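PDB 4OVQ: TRAP dicarboxylate ABC transporter, substrate-binding protein, which binds beta-D-glucuronate and probably serves as the periplasmic solute-binding component of a TRAP transport system, capturing the sugar acid for uptake. Local coordinates for residues I92-V96 against G129-I135; A98-V102 against K124-A128; V101-I107 against L317-Q322; V111-F115 against W140-A145. One frame throughout, in Å; residues are numbered along the deposited sequence.

Interaction 1 of 4, residues I92-V96 against G129-I135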
loop_
_atom_site.group_PDB
_atom_site.type_symbol
_atom_site.label_atom_id
_atom_site.label_comp_id
_atom_site.label_asym_id
_atom_site.label_seq_id
_atom_site.Cartn_x
_atom_site.Cartn_y
_atom_site.Cartn_z
ATOM N N ILE A 92 -2.786 5.962 4.860
ATOM C CA ILE A 92 -3.562 7.182 4.556
ATOM C C ILE A 92 -5.022 7.087 5.025
ATOM O O ILE A 92 -5.665 8.117 5.345
ATOM C CB ILE A 92 -3.503 7.538 3.057
ATOM C CG1 ILE A 92 -2.049 7.864 2.664
ATOM C CG2 ILE A 92 -4.470 8.683 2.729
ATOM C CD1 ILE A 92 -1.862 8.178 1.257
ATOM N N GLY A 93 -5.531 5.873 5.168
ATOM C CA GLY A 93 -6.946 5.687 5.457
ATOM C C GLY A 93 -7.408 6.354 6.731
ATOM O O GLY A 93 -8.492 6.930 6.744
ATOM N N PRO A 94 -6.605 6.274 7.795
ATOM C CA PRO A 94 -7.094 6.891 9.043
ATOM C C PRO A 94 -7.232 8.415 8.920
ATOM O O PRO A 94 -8.038 8.994 9.652
ATOM C CB PRO A 94 -6.022 6.513 10.051
ATOM C CG PRO A 94 -5.486 5.144 9.520
ATOM C CD PRO A 94 -5.432 5.399 8.020
ATOM N N LEU A 95 -6.513 9.040 7.988
ATOM C CA LEU A 95 -6.579 10.486 7.770
ATOM C C LEU A 95 -7.710 10.895 6.804
ATOM O O LEU A 95 -8.261 12.003 6.911
ATOM C CB LEU A 95 -5.242 10.972 7.207
ATOM C CG LEU A 95 -5.189 12.404 6.656
ATOM C CD1 LEU A 95 -5.305 13.400 7.785
ATOM C CD2 LEU A 95 -3.916 12.674 5.851
ATOM N N VAL A 96 -8.037 10.010 5.858
ATOM C CA VAL A 96 -8.914 10.317 4.734
ATOM C C VAL A 96 -9.970 9.233 4.531
ATOM O O VAL A 96 -9.696 8.190 3.958
ATOM C CB VAL A 96 -8.110 10.424 3.398
ATOM C CG1 VAL A 96 -8.977 10.956 2.278
ATOM C CG2 VAL A 96 -6.884 11.309 3.545
ATOM N N GLY A 129 -10.982 13.521 -1.649
ATOM C CA GLY A 129 -10.886 13.381 -0.208
ATOM C C GLY A 129 -9.456 13.608 0.238
ATOM O O GLY A 129 -9.189 14.255 1.242
HETATM N N MSE A 130 -8.514 13.089 -0.532
HETATM C CA MSE A 130 -7.112 13.271 -0.185
HETATM C C MSE A 130 -6.704 14.730 -0.285
HETATM O O MSE A 130 -6.086 15.281 0.629
HETATM C CB MSE A 130 -6.223 12.385 -1.075
HETATM C CG MSE A 130 -6.324 10.882 -0.681
HETATM SE SE MSE A 130 -5.179 9.807 -1.842
HETATM C CE MSE A 130 -3.472 10.585 -1.315
ATOM N N ALA A 131 -7.055 15.357 -1.408
ATOM C CA ALA A 131 -6.709 16.745 -1.652
ATOM C C ALA A 131 -7.283 17.618 -0.528
ATOM O O ALA A 131 -6.616 18.540 -0.050
ATOM C CB ALA A 131 -7.239 17.180 -3.025
ATOM N N GLU A 132 -8.498 17.263 -0.094
ATOM C CA GLU A 132 -9.205 17.842 1.053
ATOM C C GLU A 132 -8.413 17.819 2.375
ATOM O O GLU A 132 -8.558 18.713 3.209
ATOM C CB GLU A 132 -10.556 17.114 1.216
ATOM C CG GLU A 132 -11.219 17.186 2.596
ATOM C CD GLU A 132 -12.480 16.311 2.695
ATOM O OE1 GLU A 132 -13.168 16.125 1.665
ATOM O OE2 GLU A 132 -12.782 15.799 3.800
ATOM N N LYS A 133 -7.584 16.794 2.563
ATOM C CA LYS A 133 -6.674 16.719 3.710
ATOM C C LYS A 133 -5.229 17.115 3.387
ATOM O O LYS A 133 -4.312 16.753 4.120
ATOM C CB LYS A 133 -6.676 15.301 4.300
ATOM C CG LYS A 133 -8.021 14.837 4.817
ATOM C CD LYS A 133 -8.457 15.584 6.077
ATOM C CE LYS A 133 -9.868 15.212 6.433
ATOM N NZ LYS A 133 -10.080 15.287 7.893
ATOM N N GLY A 134 -5.028 17.842 2.290
ATOM C CA GLY A 134 -3.761 18.482 2.011
ATOM C C GLY A 134 -2.751 17.656 1.235
ATOM O O GLY A 134 -1.589 18.038 1.099
ATOM N N ILE A 135 -3.198 16.504 0.748
ATOM C CA ILE A 135 -2.306 15.632 0.001
ATOM C C ILE A 135 -2.853 15.248 -1.371
ATOM O O ILE A 135 -3.862 14.563 -1.492
ATOM C CB ILE A 135 -1.938 14.385 0.792
ATOM C CG1 ILE A 135 -3.127 13.505 1.068
ATOM C CG2 ILE A 135 -1.197 14.733 2.075
ATOM C CD1 ILE A 135 -2.841 12.502 2.141
HETATM O O HOH W 1 -8.807 12.999 9.254
#
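The C-terminal end of helix 121-132, closed by a Schellman motif, packs against the turn that follows helix 89-92 through Val96, Leu95 and Ile92. Val96 presses its CG1 on the helix backbone, 3.4 Å from the carbonyl carbon of Gly129, an approach that leaves little room for any side chain at that glycine. CG1 stands anti to the backbone N (chi1 -171°), which leaves CG2 to run alongside the aliphatic part of Lys133, 3.9 Å from its CG. Leu95 slides past the same lysine in the opposite direction, and its CD2 meets Ile135 CD1 tip to tip at 3.9 Å. In the Schellman motif Gly134, with positive phi, is the C-prime residue: Ile135 N bonds to Met130 O at 3.1 Å and Gly134 N to Ala131 O. This turn brings Ile135, first residue of edge strand 135-141, against the methyls of Leu95 and Ile92. An alanine at Leu95 would remove both methyl branches and is likely to open a gap over Ile135 CD1 and leave the lysine stem less firmly held. Deeper in, the side chains of Ile92 and the selenomethionine at Met130 cross at about a right angle, Ile92 CD1 lying 3.9 Å from Met130 CE. On the more exposed side one water donates to Leu95 O at 2.6 Å and accepts from Lys133 NZ at 3.0 Å, a polar bridge beside the apolar contact.

Interaction 2 of 4, residues A98-V102 against K124-A128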
loop_
_atom_site.group_PDB
_atom_site.type_symbol
_atom_site.label_atom_id
_atom_site.label_comp_id
_atom_site.label_asym_id
_atom_site.label_seq_id
_atom_site.Cartn_x
_atom_site.Cartn_y
_atom_site.Cartn_z
ATOM N N ALA A 98 -12.393 8.575 2.509
ATOM C CA ALA A 98 -12.663 8.017 1.182
ATOM C C ALA A 98 -11.511 7.101 0.800
ATOM O O ALA A 98 -11.730 6.047 0.213
ATOM C CB ALA A 98 -12.894 9.109 0.138
ATOM N N ALA A 99 -10.282 7.490 1.158
ATOM C CA ALA A 99 -9.123 6.664 0.826
ATOM C C ALA A 99 -9.169 5.376 1.600
ATOM O O ALA A 99 -8.673 4.341 1.160
ATOM C CB ALA A 99 -7.831 7.395 1.121
ATOM N N ASN A 100 -9.787 5.433 2.770
ATOM C CA ASN A 100 -9.914 4.276 3.618
ATOM C C ASN A 100 -10.692 3.124 2.965
ATOM O O ASN A 100 -10.533 1.981 3.347
ATOM C CB ASN A 100 -10.556 4.699 4.941
ATOM C CG ASN A 100 -10.055 3.902 6.124
ATOM O OD1 ASN A 100 -8.968 3.330 6.110
ATOM N ND2 ASN A 100 -10.841 3.897 7.195
ATOM N N VAL A 101 -11.499 3.413 1.945
ATOM C CA VAL A 101 -12.247 2.365 1.272
ATOM C C VAL A 101 -11.355 1.268 0.634
ATOM O O VAL A 101 -11.747 0.113 0.568
ATOM C CB VAL A 101 -13.249 2.941 0.238
ATOM C CG1 VAL A 101 -12.571 3.279 -1.065
ATOM C CG2 VAL A 101 -14.372 1.956 0.002
ATOM N N VAL A 102 -10.123 1.605 0.236
ATOM C CA VAL A 102 -9.281 0.624 -0.451
ATOM C C VAL A 102 -8.612 -0.322 0.547
ATOM O O VAL A 102 -8.008 -1.324 0.148
ATOM C CB VAL A 102 -8.227 1.291 -1.396
ATOM C CG1 VAL A 102 -8.909 2.216 -2.382
ATOM C CG2 VAL A 102 -7.186 2.030 -0.630
ATOM N N LYS A 124 -11.657 9.547 -8.491
ATOM C CA LYS A 124 -11.839 10.984 -8.360
ATOM C C LYS A 124 -12.281 11.314 -6.939
ATOM O O LYS A 124 -11.822 12.290 -6.348
ATOM C CB LYS A 124 -12.892 11.468 -9.368
ATOM C CG LYS A 124 -13.247 12.945 -9.270
ATOM C CD LYS A 124 -14.240 13.359 -10.366
ATOM C CE LYS A 124 -14.448 14.875 -10.416
ATOM N NZ LYS A 124 -13.299 15.605 -11.040
ATOM N N ILE A 125 -13.195 10.500 -6.405
ATOM C CA ILE A 125 -13.697 10.699 -5.042
ATOM C C ILE A 125 -12.566 10.525 -4.022
ATOM O O ILE A 125 -12.410 11.345 -3.106
ATOM C CB ILE A 125 -14.846 9.711 -4.708
ATOM C CG1 ILE A 125 -16.040 9.952 -5.634
ATOM C CG2 ILE A 125 -15.265 9.870 -3.258
ATOM C CD1 ILE A 125 -17.085 8.866 -5.558
ATOM N N ILE A 126 -11.770 9.472 -4.194
ATOM C CA ILE A 126 -10.639 9.234 -3.298
ATOM C C ILE A 126 -9.643 10.382 -3.377
ATOM O O ILE A 126 -9.197 10.887 -2.361
ATOM C CB ILE A 126 -9.942 7.899 -3.615
ATOM C CG1 ILE A 126 -10.856 6.734 -3.228
ATOM C CG2 ILE A 126 -8.657 7.802 -2.857
ATOM C CD1 ILE A 126 -10.535 5.450 -3.877
ATOM N N ALA A 127 -9.314 10.808 -4.591
ATOM C CA ALA A 127 -8.413 11.952 -4.776
ATOM C C ALA A 127 -8.941 13.233 -4.151
ATOM O O ALA A 127 -8.171 13.991 -3.541
ATOM C CB ALA A 127 -8.124 12.174 -6.262
ATOM N N ALA A 128 -10.246 13.488 -4.312
ATOM C CA ALA A 128 -10.842 14.678 -3.768
ATOM C C ALA A 128 -10.681 14.669 -2.264
ATOM O O ALA A 128 -10.269 15.665 -1.685
ATOM C CB ALA A 128 -12.295 14.764 -4.143
#
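Ile126 lies against the turn 98-102 with both branches of its side chain, each reaching a different part of it. Its CG1 is anti to the carbonyl carbon (chi1 -70°) and passes 3.6 Å from Ala98 O, so a methylene rather than a polar group faces that carbonyl. The chain then continues extended (chi2 160°), carrying CD1 up against two neighbouring valines. Val102 CG1 is 3.9 Å from Ile126 CD1, the two side chains crossing obliquely, while Val101 CG1 comes to 4.1 Å from the same methyl with its side chain at about a right angle to the isoleucine. The other branch, Ile126 CG2, rests on Ala99, 3.9 Å from its CA and only slightly farther from its CB. Ala98 turns its methyl toward the helix, where Ala98 CB sits 4.0 Å from Ile125 O; the small side chain lets the backbones approach to 5.1 Å between the CA atoms of Ala98 and Ile126. No hydrogen bond links the segments, and the joint is held by apolar contact. Leu89 of helix 89-92 also touches both Val102 and Ile126. The arrangement is a buried contact within a family 7 solute-binding protein: helix 121-132 packs on the loop after helix 89-92, where residues 98-100, with helical backbone angles, pass into a 3-10 segment.

Interaction 3 of 4, residues V101-I107 against L317-Q322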
loop_
_atom_site.group_PDB
_atom_site.type_symbol
_atom_site.label_atom_id
_atom_site.label_comp_id
_atom_site.label_asym_id
_atom_site.label_seq_id
_atom_site.Cartn_x
_atom_site.Cartn_y
_atom_site.Cartn_z
ATOM N N VAL A 101 -11.499 3.413 1.945
ATOM C CA VAL A 101 -12.247 2.365 1.272
ATOM C C VAL A 101 -11.355 1.268 0.634
ATOM O O VAL A 101 -11.747 0.113 0.568
ATOM C CB VAL A 101 -13.249 2.941 0.238
ATOM C CG1 VAL A 101 -12.571 3.279 -1.065
ATOM C CG2 VAL A 101 -14.372 1.956 0.002
ATOM N N VAL A 102 -10.123 1.605 0.236
ATOM C CA VAL A 102 -9.281 0.624 -0.451
ATOM C C VAL A 102 -8.612 -0.322 0.547
ATOM O O VAL A 102 -8.008 -1.324 0.148
ATOM C CB VAL A 102 -8.227 1.291 -1.396
ATOM C CG1 VAL A 102 -8.909 2.216 -2.382
ATOM C CG2 VAL A 102 -7.186 2.030 -0.630
ATOM N N SER A 103 -8.757 -0.006 1.836
ATOM C CA SER A 103 -8.230 -0.797 2.922
ATOM C C SER A 103 -9.269 -1.831 3.435
ATOM O O SER A 103 -8.985 -2.613 4.332
ATOM C CB SER A 103 -7.748 0.138 4.022
ATOM O OG SER A 103 -6.540 0.799 3.608
ATOM N N LEU A 104 -10.452 -1.847 2.843
ATOM C CA LEU A 104 -11.428 -2.904 3.168
ATOM C C LEU A 104 -10.999 -4.249 2.586
ATOM O O LEU A 104 -10.724 -4.375 1.396
ATOM C CB LEU A 104 -12.827 -2.525 2.669
ATOM C CG LEU A 104 -13.488 -1.438 3.520
ATOM C CD1 LEU A 104 -14.640 -0.787 2.744
ATOM C CD2 LEU A 104 -13.964 -1.979 4.878
ATOM N N PRO A 105 -10.919 -5.277 3.443
ATOM C CA PRO A 105 -10.538 -6.614 2.988
ATOM C C PRO A 105 -11.498 -7.137 1.916
ATOM O O PRO A 105 -12.692 -6.953 2.054
ATOM C CB PRO A 105 -10.665 -7.449 4.267
ATOM C CG PRO A 105 -10.401 -6.487 5.350
ATOM C CD PRO A 105 -11.064 -5.223 4.905
ATOM N N PHE A 106 -10.947 -7.725 0.865
ATOM C CA PHE A 106 -11.735 -8.378 -0.176
ATOM C C PHE A 106 -12.663 -7.429 -0.939
ATOM O O PHE A 106 -13.728 -7.856 -1.414
ATOM C CB PHE A 106 -12.527 -9.550 0.430
ATOM C CG PHE A 106 -11.659 -10.602 1.086
ATOM C CD1 PHE A 106 -10.900 -11.474 0.318
ATOM C CD2 PHE A 106 -11.610 -10.717 2.466
ATOM C CE1 PHE A 106 -10.101 -12.433 0.915
ATOM C CE2 PHE A 106 -10.822 -11.673 3.068
ATOM C CZ PHE A 106 -10.068 -12.538 2.289
ATOM N N ILE A 107 -12.279 -6.159 -1.087
ATOM C CA ILE A 107 -13.122 -5.213 -1.828
ATOM C C ILE A 107 -12.854 -5.197 -3.339
ATOM O O ILE A 107 -13.752 -4.898 -4.135
ATOM C CB ILE A 107 -13.064 -3.785 -1.250
ATOM C CG1 ILE A 107 -14.246 -2.976 -1.811
ATOM C CG2 ILE A 107 -11.738 -3.119 -1.557
ATOM C CD1 ILE A 107 -14.315 -1.571 -1.303
ATOM N N LEU A 317 -19.776 4.669 -2.085
ATOM C CA LEU A 317 -18.442 4.493 -2.671
ATOM C C LEU A 317 -18.109 3.005 -2.686
ATOM O O LEU A 317 -17.591 2.461 -3.675
ATOM C CB LEU A 317 -17.384 5.271 -1.875
ATOM C CG LEU A 317 -15.933 5.251 -2.365
ATOM C CD1 LEU A 317 -15.818 5.758 -3.770
ATOM C CD2 LEU A 317 -15.096 6.117 -1.428
ATOM N N VAL A 318 -18.417 2.343 -1.580
ATOM C CA VAL A 318 -18.168 0.913 -1.459
ATOM C C VAL A 318 -18.981 0.130 -2.484
ATOM O O VAL A 318 -18.444 -0.736 -3.165
ATOM C CB VAL A 318 -18.470 0.420 -0.039
ATOM C CG1 VAL A 318 -18.272 -1.073 0.047
ATOM C CG2 VAL A 318 -17.546 1.129 0.962
ATOM N N GLU A 319 -20.266 0.452 -2.612
ATOM C CA GLU A 319 -21.142 -0.242 -3.565
ATOM C C GLU A 319 -20.705 0.001 -5.014
ATOM O O GLU A 319 -20.721 -0.911 -5.847
ATOM C CB GLU A 319 -22.594 0.194 -3.369
ATOM C CG GLU A 319 -23.160 -0.144 -1.995
ATOM C CD GLU A 319 -24.571 0.389 -1.799
ATOM O OE1 GLU A 319 -25.048 1.139 -2.673
ATOM O OE2 GLU A 319 -25.209 0.065 -0.773
ATOM N N LEU A 320 -20.298 1.234 -5.293
ATOM C CA LEU A 320 -19.769 1.624 -6.596
ATOM C C LEU A 320 -18.568 0.768 -7.014
ATOM O O LEU A 320 -18.452 0.364 -8.173
ATOM C CB LEU A 320 -19.366 3.097 -6.527
ATOM C CG LEU A 320 -18.764 3.760 -7.759
ATOM C CD1 LEU A 320 -19.803 3.897 -8.847
ATOM C CD2 LEU A 320 -18.211 5.113 -7.362
ATOM N N ILE A 321 -17.665 0.509 -6.066
ATOM C CA ILE A 321 -16.484 -0.305 -6.338
ATOM C C ILE A 321 -16.879 -1.754 -6.584
ATOM O O ILE A 321 -16.387 -2.397 -7.518
ATOM C CB ILE A 321 -15.476 -0.258 -5.164
ATOM C CG1 ILE A 321 -14.982 1.177 -4.968
ATOM C CG2 ILE A 321 -14.311 -1.209 -5.425
ATOM C CD1 ILE A 321 -14.135 1.386 -3.701
ATOM N N GLN A 322 -17.767 -2.268 -5.742
ATOM C CA GLN A 322 -18.156 -3.669 -5.811
ATOM C C GLN A 322 -19.006 -3.933 -7.049
ATOM O O GLN A 322 -19.120 -5.076 -7.498
ATOM C CB GLN A 322 -18.916 -4.071 -4.545
ATOM C CG GLN A 322 -18.106 -3.900 -3.265
ATOM C CD GLN A 322 -18.877 -4.299 -2.010
ATOM O OE1 GLN A 322 -19.968 -3.784 -1.734
ATOM N NE2 GLN A 322 -18.301 -5.222 -1.238
#
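Leu317 begins the contact from helix 315-322, setting its CD2 3.8 Å from Val101 CG1, at a slant across the valine. One residue on, Val318 meets the other branch of Val101: the two CG2 methyls are 3.4 Å apart, tighter than ordinary van der Waals contact, as the side chains slide past each other in opposite directions. The same Val318 methyl is 3.9 Å from Leu104 CD1, and here the side chains cross at about a right angle. The surface thus formed joins the C-terminal helix of the chain to a loop more than 200 residues earlier, whose 3-10 segment runs into a type II beta turn from Leu104 to Ile107. Tyr307 and Phe308 of helix 301-310 also touch Val318. Ile321, one helical turn beyond Leu317, reaches Val101 tip to tip, with its CD1 3.6 Å from Val101 CG1. It also takes up Ile107, which crosses it nearly perpendicularly. With CG1 anti to the backbone N (chi1 -164°) and the chain extended beyond it, Ile107 sends its CD1 to within 3.8 Å of Ile321 CD1. Gln322, exposed at the end of the helix, lays its CG 4.2 Å from Ile107 CG1, contributing the aliphatic part of its side chain.

Interaction 4 of 4, residues V111-F115 against W140-A145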
loop_
_atom_site.group_PDB
_atom_site.type_symbol
_atom_site.label_atom_id
_atom_site.label_comp_id
_atom_site.label_asym_id
_atom_site.label_seq_id
_atom_site.Cartn_x
_atom_site.Cartn_y
_atom_site.Cartn_z
ATOM N N VAL A 111 -5.960 -7.156 -8.957
ATOM C CA VAL A 111 -5.286 -5.899 -9.240
ATOM C C VAL A 111 -5.854 -5.234 -10.495
ATOM O O VAL A 111 -6.144 -4.036 -10.495
ATOM C CB VAL A 111 -3.769 -6.081 -9.346
ATOM C CG1 VAL A 111 -3.106 -4.794 -9.798
ATOM C CG2 VAL A 111 -3.209 -6.569 -8.019
ATOM N N PRO A 112 -6.036 -6.006 -11.577
ATOM C CA PRO A 112 -6.612 -5.321 -12.737
ATOM C C PRO A 112 -7.946 -4.663 -12.420
ATOM O O PRO A 112 -8.209 -3.563 -12.907
ATOM C CB PRO A 112 -6.775 -6.456 -13.749
ATOM C CG PRO A 112 -5.598 -7.327 -13.461
ATOM C CD PRO A 112 -5.552 -7.350 -11.932
ATOM N N HIS A 113 -8.769 -5.322 -11.607
ATOM C CA HIS A 113 -10.022 -4.726 -11.143
ATOM C C HIS A 113 -9.797 -3.399 -10.399
ATOM O O HIS A 113 -10.489 -2.418 -10.657
ATOM C CB HIS A 113 -10.759 -5.702 -10.234
ATOM C CG HIS A 113 -12.090 -5.205 -9.764
ATOM N ND1 HIS A 113 -12.486 -5.261 -8.447
ATOM C CD2 HIS A 113 -13.125 -4.655 -10.440
ATOM C CE1 HIS A 113 -13.698 -4.753 -8.327
ATOM N NE2 HIS A 113 -14.111 -4.382 -9.523
HETATM N N MSE A 114 -8.835 -3.371 -9.477
HETATM C CA MSE A 114 -8.527 -2.151 -8.725
HETATM C C MSE A 114 -8.245 -0.982 -9.663
HETATM O O MSE A 114 -8.736 0.129 -9.453
HETATM C CB MSE A 114 -7.316 -2.390 -7.802
HETATM C CG MSE A 114 -6.662 -1.114 -7.136
HETATM SE SE MSE A 114 -5.052 -1.698 -6.194
HETATM C CE MSE A 114 -3.783 -1.289 -7.651
ATOM N N PHE A 115 -7.418 -1.218 -10.666
ATOM C CA PHE A 115 -7.002 -0.135 -11.529
ATOM C C PHE A 115 -8.205 0.345 -12.322
ATOM O O PHE A 115 -8.372 1.543 -12.512
ATOM C CB PHE A 115 -5.836 -0.552 -12.419
ATOM C CG PHE A 115 -4.482 -0.410 -11.755
ATOM C CD1 PHE A 115 -3.970 0.847 -11.467
ATOM C CD2 PHE A 115 -3.727 -1.521 -11.444
ATOM C CE1 PHE A 115 -2.731 0.995 -10.874
ATOM C CE2 PHE A 115 -2.480 -1.379 -10.851
ATOM C CZ PHE A 115 -1.981 -0.118 -10.579
ATOM N N TRP A 140 -1.039 6.567 -9.656
ATOM C CA TRP A 140 -1.222 5.373 -8.878
ATOM C C TRP A 140 -0.132 4.303 -9.195
ATOM O O TRP A 140 0.160 3.982 -10.361
ATOM C CB TRP A 140 -2.599 4.743 -9.150
ATOM C CG TRP A 140 -3.779 5.633 -8.935
ATOM C CD1 TRP A 140 -4.662 6.054 -9.893
ATOM C CD2 TRP A 140 -4.236 6.189 -7.699
ATOM N NE1 TRP A 140 -5.616 6.857 -9.332
ATOM C CE2 TRP A 140 -5.396 6.938 -7.981
ATOM C CE3 TRP A 140 -3.785 6.127 -6.375
ATOM C CZ2 TRP A 140 -6.093 7.640 -6.996
ATOM C CZ3 TRP A 140 -4.503 6.819 -5.397
ATOM C CH2 TRP A 140 -5.635 7.565 -5.722
ATOM N N TYR A 141 0.413 3.709 -8.144
ATOM C CA TYR A 141 1.354 2.607 -8.262
ATOM C C TYR A 141 0.707 1.292 -7.851
ATOM O O TYR A 141 -0.199 1.272 -6.999
ATOM C CB TYR A 141 2.526 2.838 -7.303
ATOM C CG TYR A 141 3.663 3.729 -7.741
ATOM C CD1 TYR A 141 3.669 4.421 -8.950
ATOM C CD2 TYR A 141 4.775 3.845 -6.911
ATOM C CE1 TYR A 141 4.759 5.222 -9.301
ATOM C CE2 TYR A 141 5.853 4.624 -7.248
ATOM C CZ TYR A 141 5.850 5.299 -8.432
ATOM O OH TYR A 141 6.952 6.073 -8.748
ATOM N N ASP A 142 1.175 0.187 -8.433
ATOM C CA ASP A 142 0.763 -1.177 -8.084
ATOM C C ASP A 142 1.540 -1.654 -6.867
ATOM O O ASP A 142 2.762 -1.440 -6.762
ATOM C CB ASP A 142 1.114 -2.076 -9.287
ATOM C CG ASP A 142 0.352 -3.390 -9.314
ATOM O OD1 ASP A 142 -0.211 -3.838 -8.296
ATOM O OD2 ASP A 142 0.312 -3.996 -10.411
ATOM N N ALA A 143 0.846 -2.303 -5.930
ATOM C CA ALA A 143 1.496 -3.029 -4.827
ATOM C C ALA A 143 0.898 -4.411 -4.680
ATOM O O ALA A 143 1.021 -5.045 -3.626
ATOM C CB ALA A 143 1.391 -2.266 -3.504
ATOM N N GLY A 144 0.278 -4.898 -5.755
ATOM C CA GLY A 144 -0.251 -6.236 -5.770
ATOM C C GLY A 144 -1.264 -6.538 -4.692
ATOM O O GLY A 144 -1.946 -5.657 -4.189
ATOM N N ALA A 145 -1.432 -7.837 -4.442
ATOM C CA ALA A 145 -2.237 -8.311 -3.322
ATOM C C ALA A 145 -1.352 -8.726 -2.146
ATOM O O ALA A 145 -0.283 -9.314 -2.331
ATOM C CB ALA A 145 -3.088 -9.484 -3.735
#
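Phe115 and Asp142 meet at about a right angle, the ring and carboxylate planes 83° apart, with Phe115 CE2 3.8 Å from Asp142 CG. The ring comes edge-on to the end of strand 135-141 and the residue after it: Asp142 N lies in its plane at the edge, 3.8 Å from CZ, and Trp140 CB is 4.1 Å from CE1. The selenomethionine at Met114 sets its CE over one face of this ring, offset toward the rim, and Arg266 of helix 248-282 makes a cation-pi contact with it. Val111, in the first turn of helix 111-118, crosses Asp142 at a slant and brings CG1 to 3.4 Å from OD1. That oxygen closes an Asx turn, accepting Gly144 N at 2.8 Å on its anti side, 34° out of the carboxylate plane. Asp142 reaches forward to this N-H with CG anti to its own backbone N (chi1 -160°). An alanine in place of Asp142 would probably leave Gly144 N without this acceptor and deprive the Phe115 edge and Val111 CG1 of their carboxylate neighbour. Val111 CG2 rests 3.7 Å from Gly144 CA; Ala143 O, just before, accepts from the side chain of Asn208, a glucuronate-binding residue.

Interactions 1, 2 and 3 run in a row along the loop between helices 89-92 and 111-118. The centres of interactions 1 and 2 are about 8 Å apart, and both use helix 121-132; interaction 3, its centre about 10 Å from that of interaction 2, shares Val101 and Val102 with it and brings in helix 315-322 from the end of the chain. Interaction 4 follows where the loop enters helix 111-118. It packs on strand 135-141, an edge of the five-stranded sheet, and touches interaction 2 through Trp140 and Ile126. Interaction 2 is nested within the loop closed by interaction 1, interaction 4 within that of interaction 3; together the four join helices 121-132 and 315-322 to the sheet edge.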